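PDB 3B8B: CysQ, sulfite synthesis pathway protein from Bacteroides thetaiotaomicron VPI-5482, which probably hydrolyses the 3'-phosphate of adenosine 3',5'-bisphosphate to give AMP and phosphate, as a magnesium-dependent phosphatase of the inositol monophosphatase superfamily. Local coordinates for residues A125-A130 with D248-H253; A70-L75 with F80-E85; K37-Y42 with V141-Y146; E150-Y155 with Q172-S177. One frame throughout, in Å; residues are numbered along the deposited sequence.

Contact 1 of 4, residues A125-A130 with D248-H253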
loop_
_atom_site.group_PDB
_atom_site.type_symbol
_atom_site.label_atom_id
_atom_site.label_comp_id
_atom_site.label_asym_id
_atom_site.label_seq_id
_atom_site.Cartn_x
_atom_site.Cartn_y
_atom_site.Cartn_z
ATOM N N ALA A 125 -4.354 -4.244 -4.338
ATOM C CA ALA A 125 -3.442 -5.112 -5.049
ATOM C C ALA A 125 -4.210 -6.162 -5.836
ATOM O O ALA A 125 -5.229 -6.688 -5.340
ATOM C CB ALA A 125 -2.510 -5.841 -4.052
ATOM N N LEU A 126 -3.673 -6.499 -6.999
ATOM C CA LEU A 126 -4.071 -7.720 -7.716
ATOM C C LEU A 126 -2.980 -8.735 -7.432
ATOM O O LEU A 126 -1.786 -8.474 -7.683
ATOM C CB LEU A 126 -4.216 -7.513 -9.227
ATOM C CG LEU A 126 -4.932 -8.665 -9.938
ATOM C CD1 LEU A 126 -6.390 -8.761 -9.488
ATOM C CD2 LEU A 126 -4.796 -8.484 -11.448
ATOM N N VAL A 127 -3.412 -9.874 -6.920
ATOM C CA VAL A 127 -2.534 -11.002 -6.561
ATOM C C VAL A 127 -2.845 -12.176 -7.505
ATOM O O VAL A 127 -4.017 -12.495 -7.736
ATOM C CB VAL A 127 -2.741 -11.392 -5.099
ATOM C CG1 VAL A 127 -2.077 -12.750 -4.781
ATOM C CG2 VAL A 127 -2.202 -10.274 -4.159
ATOM N N GLN A 128 -1.793 -12.758 -8.075
ATOM C CA GLN A 128 -1.933 -13.899 -8.945
ATOM C C GLN A 128 -0.941 -14.966 -8.527
ATOM O O GLN A 128 0.259 -14.710 -8.395
ATOM C CB GLN A 128 -1.720 -13.507 -10.399
ATOM C CG GLN A 128 -2.164 -14.563 -11.377
ATOM C CD GLN A 128 -2.413 -13.968 -12.742
ATOM O OE1 GLN A 128 -1.552 -13.266 -13.296
ATOM N NE2 GLN A 128 -3.606 -14.193 -13.273
ATOM N N ASN A 129 -1.466 -16.158 -8.282
ATOM C CA ASN A 129 -0.664 -17.278 -7.766
ATOM C C ASN A 129 0.236 -16.836 -6.603
ATOM O O ASN A 129 1.450 -17.107 -6.557
ATOM C CB ASN A 129 0.117 -17.919 -8.899
ATOM C CG ASN A 129 -0.794 -18.418 -9.999
ATOM O OD1 ASN A 129 -1.829 -19.034 -9.727
ATOM N ND2 ASN A 129 -0.428 -18.143 -11.245
ATOM N N ALA A 130 -0.391 -16.121 -5.671
ATOM C CA ALA A 130 0.192 -15.740 -4.384
ATOM C C ALA A 130 1.209 -14.609 -4.462
ATOM O O ALA A 130 1.838 -14.295 -3.467
ATOM C CB ALA A 130 0.813 -16.929 -3.696
ATOM N N ASP A 248 -2.392 -4.893 3.941
ATOM C CA ASP A 248 -1.594 -3.706 4.144
ATOM C C ASP A 248 -0.233 -3.713 3.468
ATOM O O ASP A 248 0.432 -2.688 3.429
ATOM C CB ASP A 248 -1.532 -3.393 5.609
ATOM C CG ASP A 248 -2.908 -3.041 6.128
ATOM O OD1 ASP A 248 -3.670 -2.348 5.366
ATOM O OD2 ASP A 248 -3.272 -3.491 7.205
ATOM N N THR A 249 0.181 -4.882 2.980
ATOM C CA THR A 249 1.437 -4.974 2.268
ATOM C C THR A 249 1.327 -5.263 0.768
ATOM O O THR A 249 2.246 -4.937 0.020
ATOM C CB THR A 249 2.381 -6.032 2.883
ATOM O OG1 THR A 249 1.808 -7.328 2.828
ATOM C CG2 THR A 249 2.738 -5.664 4.364
ATOM N N ALA A 250 0.246 -5.908 0.338
ATOM C CA ALA A 250 0.188 -6.432 -1.014
ATOM C C ALA A 250 0.398 -5.345 -2.070
ATOM O O ALA A 250 1.199 -5.515 -3.000
ATOM C CB ALA A 250 -1.152 -7.190 -1.238
ATOM N N ALA A 251 -0.313 -4.232 -1.933
ATOM C CA ALA A 251 -0.203 -3.178 -2.927
ATOM C C ALA A 251 1.223 -2.620 -2.992
ATOM O O ALA A 251 1.810 -2.502 -4.073
ATOM C CB ALA A 251 -1.235 -2.055 -2.648
ATOM N N GLY A 252 1.770 -2.284 -1.830
ATOM C CA GLY A 252 3.120 -1.752 -1.760
ATOM C C GLY A 252 4.149 -2.743 -2.271
ATOM O O GLY A 252 5.149 -2.367 -2.892
ATOM N N HIS A 253 3.902 -4.015 -2.032
ATOM C CA HIS A 253 4.793 -5.093 -2.455
ATOM C C HIS A 253 4.846 -5.157 -3.989
ATOM O O HIS A 253 5.915 -5.284 -4.568
ATOM C CB HIS A 253 4.299 -6.383 -1.800
ATOM C CG HIS A 253 5.197 -7.558 -1.954
ATOM N ND1 HIS A 253 4.967 -8.716 -1.260
ATOM C CD2 HIS A 253 6.299 -7.775 -2.710
ATOM C CE1 HIS A 253 5.893 -9.611 -1.574
ATOM N NE2 HIS A 253 6.715 -9.067 -2.459
#
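Strand 125-128 and helix 248-253 meet at Ala125 and Ala251, whose CA atoms lie only 4.3 Å apart. The two axes run almost at right angles, 87° between their N-to-C directions, and come within 7.5 Å of each other. So close a crossing is possible because the residues at it are small: Ala125 on the strand, Ala250 and Ala251 on the helix. The helix is kinked here, the N atoms of Ala251 and Gly252 making no bond to the preceding turn, while further on His253 N bonds to Thr249 O.

The methyl of Ala125 is at the centre of the contact. It points almost straight at the helix and meets the methyl of Ala250 from the side, CB to CB at 3.4 Å, tighter than ordinary van der Waals contact. The same Ala125 CB sits 3.5 Å from the backbone N of Ala251, so it touches the main chain at the kink as well as side chains. Ala251 CB lies to one side, 4.2 Å from Ala125 CB. Two residues along the strand, Val127 adds a looser touch, its CG2 4.4 Å from Ala250 CB. Tyr274 packs against both Val127 and Ala250 beyond this pair, and Ile137 of strand 131-139 meets Ala251.

All the touching residues are buried, and the helix that packs here carries Asp248, a predicted magnesium and substrate ligand, whose carboxylate lies close to those of Asp105 and Asp108. With nothing larger than a methyl at the crossing, the strand and helix backbones can come this near, and the side-chain contact is van der Waals in kind.

Contact 2 of 4, residues A70-L75 with F80-E85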
loop_
_atom_site.group_PDB
_atom_site.type_symbol
_atom_site.label_atom_id
_atom_site.label_comp_id
_atom_site.label_asym_id
_atom_site.label_seq_id
_atom_site.Cartn_x
_atom_site.Cartn_y
_atom_site.Cartn_z
ATOM N N ALA A 70 -16.990 2.329 -2.246
ATOM C CA ALA A 70 -16.502 2.982 -3.465
ATOM C C ALA A 70 -15.604 2.042 -4.260
ATOM O O ALA A 70 -15.679 1.959 -5.490
ATOM C CB ALA A 70 -15.743 4.287 -3.124
ATOM N N ILE A 71 -14.757 1.325 -3.544
ATOM C CA ILE A 71 -13.809 0.425 -4.192
ATOM C C ILE A 71 -14.536 -0.760 -4.821
ATOM O O ILE A 71 -14.308 -1.045 -5.986
ATOM C CB ILE A 71 -12.744 -0.064 -3.198
ATOM C CG1 ILE A 71 -11.847 1.110 -2.787
ATOM C CG2 ILE A 71 -11.941 -1.233 -3.794
ATOM C CD1 ILE A 71 -10.973 0.797 -1.534
ATOM N N VAL A 72 -15.393 -1.444 -4.055
ATOM C CA VAL A 72 -16.026 -2.658 -4.580
ATOM C C VAL A 72 -17.035 -2.340 -5.689
ATOM O O VAL A 72 -17.277 -3.172 -6.571
ATOM C CB VAL A 72 -16.583 -3.611 -3.492
ATOM C CG1 VAL A 72 -15.466 -4.018 -2.522
ATOM C CG2 VAL A 72 -17.803 -3.013 -2.785
ATOM N N ALA A 73 -17.605 -1.136 -5.693
ATOM C CA ALA A 73 -18.495 -0.730 -6.773
ATOM C C ALA A 73 -17.773 -0.886 -8.112
ATOM O O ALA A 73 -18.389 -1.253 -9.111
ATOM C CB ALA A 73 -19.021 0.705 -6.606
ATOM N N ILE A 74 -16.464 -0.644 -8.119
ATOM C CA ILE A 74 -15.633 -0.823 -9.306
ATOM C C ILE A 74 -15.062 -2.244 -9.395
ATOM O O ILE A 74 -15.265 -2.907 -10.407
ATOM C CB ILE A 74 -14.514 0.261 -9.376
ATOM C CG1 ILE A 74 -15.148 1.651 -9.558
ATOM C CG2 ILE A 74 -13.481 -0.057 -10.482
ATOM C CD1 ILE A 74 -14.201 2.795 -9.278
ATOM N N LEU A 75 -14.397 -2.724 -8.346
ATOM C CA LEU A 75 -13.714 -4.012 -8.438
ATOM C C LEU A 75 -14.673 -5.198 -8.630
ATOM O O LEU A 75 -14.321 -6.188 -9.263
ATOM C CB LEU A 75 -12.798 -4.255 -7.246
ATOM C CG LEU A 75 -11.684 -3.211 -7.050
ATOM C CD1 LEU A 75 -10.759 -3.668 -5.871
ATOM C CD2 LEU A 75 -10.895 -2.997 -8.355
ATOM N N PHE A 80 -12.274 -10.491 -11.251
ATOM C CA PHE A 80 -11.596 -11.087 -10.127
ATOM C C PHE A 80 -12.300 -10.813 -8.803
ATOM O O PHE A 80 -12.750 -9.689 -8.552
ATOM C CB PHE A 80 -10.142 -10.566 -10.055
ATOM C CG PHE A 80 -9.391 -10.737 -11.341
ATOM C CD1 PHE A 80 -9.203 -11.992 -11.891
ATOM C CD2 PHE A 80 -8.914 -9.646 -12.027
ATOM C CE1 PHE A 80 -8.544 -12.148 -13.118
ATOM C CE2 PHE A 80 -8.240 -9.809 -13.244
ATOM C CZ PHE A 80 -8.057 -11.042 -13.776
ATOM N N PRO A 81 -12.345 -11.815 -7.933
ATOM C CA PRO A 81 -12.954 -11.676 -6.622
ATOM C C PRO A 81 -12.154 -10.745 -5.700
ATOM O O PRO A 81 -10.971 -10.498 -5.942
ATOM C CB PRO A 81 -12.964 -13.112 -6.093
ATOM C CG PRO A 81 -11.834 -13.751 -6.786
ATOM C CD PRO A 81 -11.790 -13.171 -8.122
ATOM N N VAL A 82 -12.814 -10.249 -4.654
ATOM C CA VAL A 82 -12.273 -9.229 -3.768
ATOM C C VAL A 82 -12.177 -9.712 -2.334
ATOM O O VAL A 82 -13.181 -10.193 -1.747
ATOM C CB VAL A 82 -13.158 -7.941 -3.774
ATOM C CG1 VAL A 82 -12.588 -6.879 -2.865
ATOM C CG2 VAL A 82 -13.362 -7.428 -5.200
ATOM N N LEU A 83 -10.975 -9.603 -1.786
ATOM C CA LEU A 83 -10.699 -9.859 -0.390
ATOM C C LEU A 83 -10.369 -8.510 0.227
ATOM O O LEU A 83 -9.279 -7.962 0.004
ATOM C CB LEU A 83 -9.542 -10.830 -0.250
ATOM C CG LEU A 83 -9.055 -11.112 1.172
ATOM C CD1 LEU A 83 -10.205 -11.710 1.994
ATOM C CD2 LEU A 83 -7.861 -12.032 1.117
ATOM N N SER A 84 -11.333 -7.958 0.962
ATOM C CA SER A 84 -11.208 -6.609 1.568
ATOM C C SER A 84 -11.160 -6.686 3.060
ATOM O O SER A 84 -11.867 -7.492 3.699
ATOM C CB SER A 84 -12.380 -5.699 1.175
ATOM O OG SER A 84 -12.298 -4.409 1.819
ATOM N N GLU A 85 -10.364 -5.786 3.633
ATOM C CA GLU A 85 -10.339 -5.588 5.069
ATOM C C GLU A 85 -11.744 -5.288 5.635
ATOM O O GLU A 85 -12.043 -5.716 6.771
ATOM C CB GLU A 85 -9.368 -4.441 5.376
ATOM C CG GLU A 85 -9.175 -4.074 6.896
ATOM C CD GLU A 85 -10.388 -3.344 7.485
ATOM O OE1 GLU A 85 -11.066 -2.592 6.740
ATOM O OE2 GLU A 85 -10.655 -3.523 8.703
#
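Val82 faces the last turns of helix 59-75 and divides its two methyls between Val72 and Leu75. With CG1 anti to the backbone N (chi1 -179°), the branches of Val82 spread like a fork: CG1 reaches Val72 CG1 at 4.1 Å, and CG2 reaches Leu75 CB at 3.8 Å. The two valine side chains meet at a slant. On the helix, Val72 offers the methyl that lies beside its own backbone N, opposite the carbonyl carbon, and it is this CG1 that is turned to the strand.

Leu75 touches Val82 with the root of its side chain, the CB, and its side chain also packs on Ile124 of strand 121-128. Phe80 starts alongside the helix end, but its ring leads off to Leu126, Thr100 and Trp102. Between them, Thr78 bridges the turn, its OG1 bonding both Leu75 O and Phe80 N.

This is a helix joined by a tight connection to edge strand 82-84, which runs parallel to strand 100-108 in the six-stranded sheet of the inositol monophosphatase fold. The strand leads directly into Glu85, a predicted magnesium and substrate ligand of this family's metal site.

Contact 3 of 4, residues K37-Y42 with V141-Y146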
loop_
_atom_site.group_PDB
_atom_site.type_symbol
_atom_site.label_atom_id
_atom_site.label_comp_id
_atom_site.label_asym_id
_atom_site.label_seq_id
_atom_site.Cartn_x
_atom_site.Cartn_y
_atom_site.Cartn_z
ATOM N N LYS A 37 -14.002 9.806 -0.624
ATOM C CA LYS A 37 -14.926 9.508 0.459
ATOM C C LYS A 37 -14.254 9.724 1.815
ATOM O O LYS A 37 -14.844 10.281 2.737
ATOM C CB LYS A 37 -15.465 8.078 0.385
ATOM C CG LYS A 37 -16.277 7.766 -0.891
ATOM C CD LYS A 37 -17.479 8.677 -1.041
ATOM C CE LYS A 37 -18.337 8.284 -2.235
ATOM N NZ LYS A 37 -19.660 8.946 -2.089
ATOM N N ILE A 38 -13.024 9.241 1.927
ATOM C CA ILE A 38 -12.287 9.354 3.177
ATOM C C ILE A 38 -12.028 10.820 3.508
ATOM O O ILE A 38 -12.207 11.252 4.642
ATOM C CB ILE A 38 -10.954 8.601 3.093
ATOM C CG1 ILE A 38 -11.187 7.086 2.905
ATOM C CG2 ILE A 38 -10.113 8.863 4.366
ATOM C CD1 ILE A 38 -9.915 6.321 2.413
ATOM N N LEU A 39 -11.553 11.567 2.521
ATOM C CA LEU A 39 -11.154 12.945 2.745
ATOM C C LEU A 39 -12.380 13.806 3.093
ATOM O O LEU A 39 -12.281 14.722 3.925
ATOM C CB LEU A 39 -10.362 13.457 1.527
ATOM C CG LEU A 39 -9.686 14.822 1.643
ATOM C CD1 LEU A 39 -8.574 14.784 2.670
ATOM C CD2 LEU A 39 -9.175 15.315 0.291
ATOM N N SER A 40 -13.528 13.506 2.494
ATOM C CA SER A 40 -14.735 14.266 2.805
ATOM C C SER A 40 -15.047 14.193 4.301
ATOM O O SER A 40 -15.364 15.216 4.896
ATOM C CB SER A 40 -15.922 13.813 1.973
ATOM O OG SER A 40 -17.058 14.615 2.259
ATOM N N ILE A 41 -14.887 13.009 4.906
ATOM C CA ILE A 41 -15.069 12.816 6.342
ATOM C C ILE A 41 -13.909 13.463 7.136
ATOM O O ILE A 41 -14.140 14.164 8.126
ATOM C CB ILE A 41 -15.218 11.316 6.664
ATOM C CG1 ILE A 41 -16.562 10.791 6.117
ATOM C CG2 ILE A 41 -15.140 11.029 8.162
ATOM C CD1 ILE A 41 -16.552 9.311 6.039
ATOM N N TYR A 42 -12.678 13.251 6.665
ATOM C CA TYR A 42 -11.508 13.767 7.383
ATOM C C TYR A 42 -11.544 15.286 7.500
ATOM O O TYR A 42 -11.146 15.856 8.535
ATOM C CB TYR A 42 -10.241 13.316 6.677
ATOM C CG TYR A 42 -8.928 13.572 7.402
ATOM C CD1 TYR A 42 -8.519 12.782 8.480
ATOM C CD2 TYR A 42 -8.042 14.545 6.939
ATOM C CE1 TYR A 42 -7.296 12.986 9.099
ATOM C CE2 TYR A 42 -6.826 14.750 7.559
ATOM C CZ TYR A 42 -6.460 13.986 8.643
ATOM O OH TYR A 42 -5.214 14.158 9.234
ATOM N N VAL A 141 -4.609 12.706 1.872
ATOM C CA VAL A 141 -4.251 14.049 2.358
ATOM C C VAL A 141 -3.215 14.748 1.462
ATOM O O VAL A 141 -3.315 15.939 1.207
ATOM C CB VAL A 141 -3.769 13.998 3.822
ATOM C CG1 VAL A 141 -3.225 15.390 4.260
ATOM C CG2 VAL A 141 -4.942 13.538 4.749
ATOM N N LYS A 142 -2.253 13.975 0.984
ATOM C CA LYS A 142 -1.134 14.468 0.190
ATOM C C LYS A 142 -1.372 14.466 -1.321
ATOM O O LYS A 142 -0.524 14.973 -2.070
ATOM C CB LYS A 142 0.100 13.613 0.484
ATOM C CG LYS A 142 0.535 13.577 1.932
ATOM C CD LYS A 142 1.841 12.939 2.093
ATOM C CE LYS A 142 2.924 13.832 1.558
ATOM N NZ LYS A 142 4.177 13.466 2.182
ATOM N N LYS A 143 -2.488 13.858 -1.747
ATOM C CA LYS A 143 -2.860 13.686 -3.155
ATOM C C LYS A 143 -1.713 13.033 -3.928
ATOM O O LYS A 143 -1.369 13.434 -5.051
ATOM C CB LYS A 143 -3.304 15.016 -3.763
ATOM C CG LYS A 143 -4.576 15.542 -3.128
ATOM C CD LYS A 143 -4.325 16.326 -1.845
ATOM C CE LYS A 143 -5.640 16.659 -1.103
ATOM N NZ LYS A 143 -5.399 17.434 0.130
ATOM N N GLU A 144 -1.127 12.010 -3.304
ATOM C CA GLU A 144 -0.007 11.261 -3.878
ATOM C C GLU A 144 -0.471 9.842 -4.202
ATOM O O GLU A 144 -1.043 9.171 -3.345
ATOM C CB GLU A 144 1.194 11.312 -2.906
ATOM C CG GLU A 144 1.843 12.732 -2.986
ATOM C CD GLU A 144 3.167 12.963 -2.287
ATOM O OE1 GLU A 144 3.669 12.080 -1.584
ATOM O OE2 GLU A 144 3.691 14.089 -2.470
ATOM N N LEU A 145 -0.241 9.416 -5.441
ATOM C CA LEU A 145 -0.684 8.135 -5.939
ATOM C C LEU A 145 0.537 7.356 -6.406
ATOM O O LEU A 145 1.342 7.874 -7.146
ATOM C CB LEU A 145 -1.622 8.367 -7.141
ATOM C CG LEU A 145 -2.133 7.121 -7.849
ATOM C CD1 LEU A 145 -3.191 6.440 -6.972
ATOM C CD2 LEU A 145 -2.661 7.442 -9.266
ATOM N N TYR A 146 0.669 6.118 -5.950
ATOM C CA TYR A 146 1.714 5.224 -6.403
ATOM C C TYR A 146 0.983 4.063 -7.054
ATOM O O TYR A 146 -0.016 3.566 -6.522
ATOM C CB TYR A 146 2.519 4.680 -5.239
ATOM C CG TYR A 146 3.179 5.714 -4.355
ATOM C CD1 TYR A 146 2.503 6.266 -3.265
ATOM C CD2 TYR A 146 4.487 6.092 -4.571
ATOM C CE1 TYR A 146 3.106 7.197 -2.454
ATOM C CE2 TYR A 146 5.100 7.021 -3.751
ATOM C CZ TYR A 146 4.411 7.544 -2.686
ATOM O OH TYR A 146 5.028 8.465 -1.855
#
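A largely hydrophobic contact joins the C-terminal end of helix 20-43 to the beta hairpin turn between strands 131-139 and 144-149. Both strands lie in the six-stranded sheet of the inositol monophosphatase fold, and a G1 beta bulge, in which Lys143 and Glu144 both face Val139, shapes the start of the second one.

Val141 is the common partner on the turn. Its CG2 lies against the CE2 side of the Tyr42 ring at 3.6 Å, neither over the face nor at the edge, and the two side chains cross at about a right angle. The same methyl is 4.4 Å from Leu39 CD1. Three residues apart, Leu39 and Tyr42 leave the same side of the helix, and CG anti to the backbone N (chi1 -172° and -171°) carries both out to the turn. Phe120 meets the Tyr42 ring edge-to-face and also touches Val141, while Arg116 makes a cation-pi contact with it.

Leu39 and Lys143 each have a second conformation, so their touch, Lys143 CE to Leu39 CD2 at 4.0 Å, is less certain. In the copy described the lysine, bent at chi2 (84°), doubles back, and its NZ bonds Val141 O at 2.8 Å from above the carbonyl plane.

Contact 4 of 4, residues E150-Y155 with Q172-S177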
loop_
_atom_site.group_PDB
_atom_site.type_symbol
_atom_site.label_atom_id
_atom_site.label_comp_id
_atom_site.label_asym_id
_atom_site.label_seq_id
_atom_site.Cartn_x
_atom_site.Cartn_y
_atom_site.Cartn_z
ATOM N N GLU A 150 3.286 -5.291 -12.944
ATOM C CA GLU A 150 4.431 -6.155 -13.212
ATOM C C GLU A 150 4.668 -6.197 -14.717
ATOM O O GLU A 150 3.729 -6.396 -15.481
ATOM C CB GLU A 150 4.193 -7.564 -12.657
ATOM C CG GLU A 150 5.413 -8.484 -12.754
ATOM C CD GLU A 150 5.098 -9.895 -12.306
ATOM O OE1 GLU A 150 4.745 -10.702 -13.204
ATOM O OE2 GLU A 150 5.187 -10.197 -11.104
ATOM N N GLY A 151 5.915 -5.972 -15.138
ATOM C CA GLY A 151 6.267 -5.949 -16.557
ATOM C C GLY A 151 6.189 -4.588 -17.217
ATOM O O GLY A 151 6.618 -4.419 -18.377
ATOM N N THR A 152 5.616 -3.616 -16.514
ATOM C CA THR A 152 5.473 -2.275 -17.028
ATOM C C THR A 152 6.331 -1.317 -16.216
ATOM O O THR A 152 7.250 -0.694 -16.750
ATOM C CB THR A 152 4.004 -1.849 -17.035
ATOM O OG1 THR A 152 3.305 -2.688 -17.967
ATOM C CG2 THR A 152 3.869 -0.372 -17.479
ATOM N N GLY A 153 6.078 -1.254 -14.922
ATOM C CA GLY A 153 6.855 -0.386 -14.041
ATOM C C GLY A 153 6.075 0.071 -12.827
ATOM O O GLY A 153 4.899 -0.279 -12.674
ATOM N N ALA A 154 6.755 0.840 -11.980
ATOM C CA ALA A 154 6.187 1.479 -10.796
ATOM C C ALA A 154 6.291 2.981 -11.003
ATOM O O ALA A 154 7.297 3.471 -11.515
ATOM C CB ALA A 154 6.938 1.060 -9.505
ATOM N N TYR A 155 5.228 3.688 -10.619
ATOM C CA TYR A 155 5.059 5.099 -10.933
ATOM C C TYR A 155 4.520 5.873 -9.748
ATOM O O TYR A 155 3.735 5.343 -8.961
ATOM C CB TYR A 155 4.097 5.264 -12.118
ATOM C CG TYR A 155 4.618 4.601 -13.357
ATOM C CD1 TYR A 155 5.503 5.256 -14.193
ATOM C CD2 TYR A 155 4.302 3.279 -13.623
ATOM C CE1 TYR A 155 6.018 4.613 -15.312
ATOM C CE2 TYR A 155 4.817 2.626 -14.721
ATOM C CZ TYR A 155 5.666 3.289 -15.549
ATOM O OH TYR A 155 6.176 2.631 -16.651
ATOM N N GLN A 172 -2.016 7.038 -20.470
ATOM C CA GLN A 172 -1.874 8.459 -20.148
ATOM C C GLN A 172 -1.368 8.685 -18.706
ATOM O O GLN A 172 -0.506 9.546 -18.482
ATOM C CB GLN A 172 -3.210 9.162 -20.403
ATOM C CG GLN A 172 -3.320 10.562 -19.886
ATOM C CD GLN A 172 -4.532 11.308 -20.437
ATOM O OE1 GLN A 172 -5.011 11.034 -21.559
ATOM N NE2 GLN A 172 -5.032 12.275 -19.648
HETATM N N MSE A 173 -1.855 7.890 -17.747
HETATM C CA MSE A 173 -1.389 7.984 -16.362
HETATM C C MSE A 173 0.102 7.716 -16.323
HETATM O O MSE A 173 0.846 8.394 -15.613
HETATM C CB MSE A 173 -2.075 6.968 -15.442
HETATM C CG MSE A 173 -3.559 7.115 -15.233
HETATM SE SE MSE A 173 -4.050 8.651 -14.159
HETATM C CE MSE A 173 -2.841 8.328 -12.664
ATOM N N ILE A 174 0.538 6.686 -17.034
ATOM C CA ILE A 174 1.946 6.297 -17.014
ATOM C C ILE A 174 2.794 7.425 -17.589
ATOM O O ILE A 174 3.827 7.790 -17.017
ATOM C CB ILE A 174 2.176 5.004 -17.807
ATOM C CG1 ILE A 174 1.598 3.816 -17.041
ATOM C CG2 ILE A 174 3.664 4.796 -18.131
ATOM C CD1 ILE A 174 1.488 2.579 -17.849
ATOM N N GLU A 175 2.350 7.995 -18.703
ATOM C CA GLU A 175 3.080 9.065 -19.388
ATOM C C GLU A 175 3.284 10.263 -18.478
ATOM O O GLU A 175 4.347 10.895 -18.485
ATOM C CB GLU A 175 2.312 9.501 -20.655
ATOM C CG GLU A 175 2.744 10.839 -21.274
ATOM C CD GLU A 175 4.216 10.892 -21.615
ATOM O OE1 GLU A 175 4.849 9.819 -21.707
ATOM O OE2 GLU A 175 4.747 12.016 -21.789
ATOM N N LYS A 176 2.250 10.582 -17.710
ATOM C CA LYS A 176 2.207 11.751 -16.833
ATOM C C LYS A 176 2.875 11.553 -15.480
ATOM O O LYS A 176 3.039 12.505 -14.722
ATOM C CB LYS A 176 0.759 12.162 -16.569
ATOM C CG LYS A 176 0.070 12.739 -17.788
ATOM C CD LYS A 176 -1.279 13.368 -17.457
ATOM C CE LYS A 176 -1.752 14.258 -18.604
ATOM N NZ LYS A 176 -3.203 14.583 -18.515
ATOM N N SER A 177 3.209 10.319 -15.145
ATOM C CA SER A 177 3.761 10.026 -13.831
ATOM C C SER A 177 5.268 9.868 -13.903
ATOM O O SER A 177 5.837 9.878 -14.995
ATOM C CB SER A 177 3.140 8.736 -13.294
ATOM O OG SER A 177 1.735 8.890 -13.135
#
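Ile174 lies over the ring of Tyr155, and most of this contact is hydrophobic cover of that kind. Ile174 CG1 stands 4.1 Å above one face of the ring, offset toward its rim, and the CG2 branch reaches the phenol end, 3.6 Å from Tyr155 CZ. The side chains pass each other at a slant. CD1, the end of the CG1 branch, extends to Thr152, whose CG2 it meets at 3.8 Å. Thr152 turns that methyl to the helix by holding it anti to the backbone N, with OG1 beside the N (chi1 -65°).

At the base of the tyrosine, Tyr155 CB packs on Ser177 CB at 3.8 Å, where the CA atoms of the two segments are nearest, and Phe147 of the next strand runs its ring against that of Tyr155 and touches both Ile174 and Ser177. Strand 153-155 is the outermost strand of the six-stranded sheet, antiparallel to 144-149, and a classic beta bulge at Thr152 and Gly153, both facing Val149, begins it. Helix 170-176 thus packs on one face of the sheet across its last two strands.

The polar bonds nearest the contact tie Ser177 back to the helix. Ser177 OG donates to Met173 O at 2.7 Å, tilted 32° from the carbonyl plane, and Ser177 N bonds Ile174 O at 3.2 Å. The side-chain bond holds the serine to the last turn, while its CB remains turned toward Tyr155.

From the N terminus, helix 20-43 opens contact 3, and its loop runs to the hairpin turn at 141-146. Contact 2 closes inside that loop as a short step from helix 59-75 to strand 82-84, and the two contacts touch where Ala70 packs on Lys37. Strand 121-128 opens contact 1 before contact 3 has closed, so these two cross; contact 1 closes only at helix 246-258, with contact 4 nested inside. All four reach the same six-stranded sheet. Contact 2 lies at its 82-84 edge and meets contact 1 through Phe80 and Leu126, whereas contact 4 lies at the 153-155 edge and meets contact 3 through Leu145 and Met173.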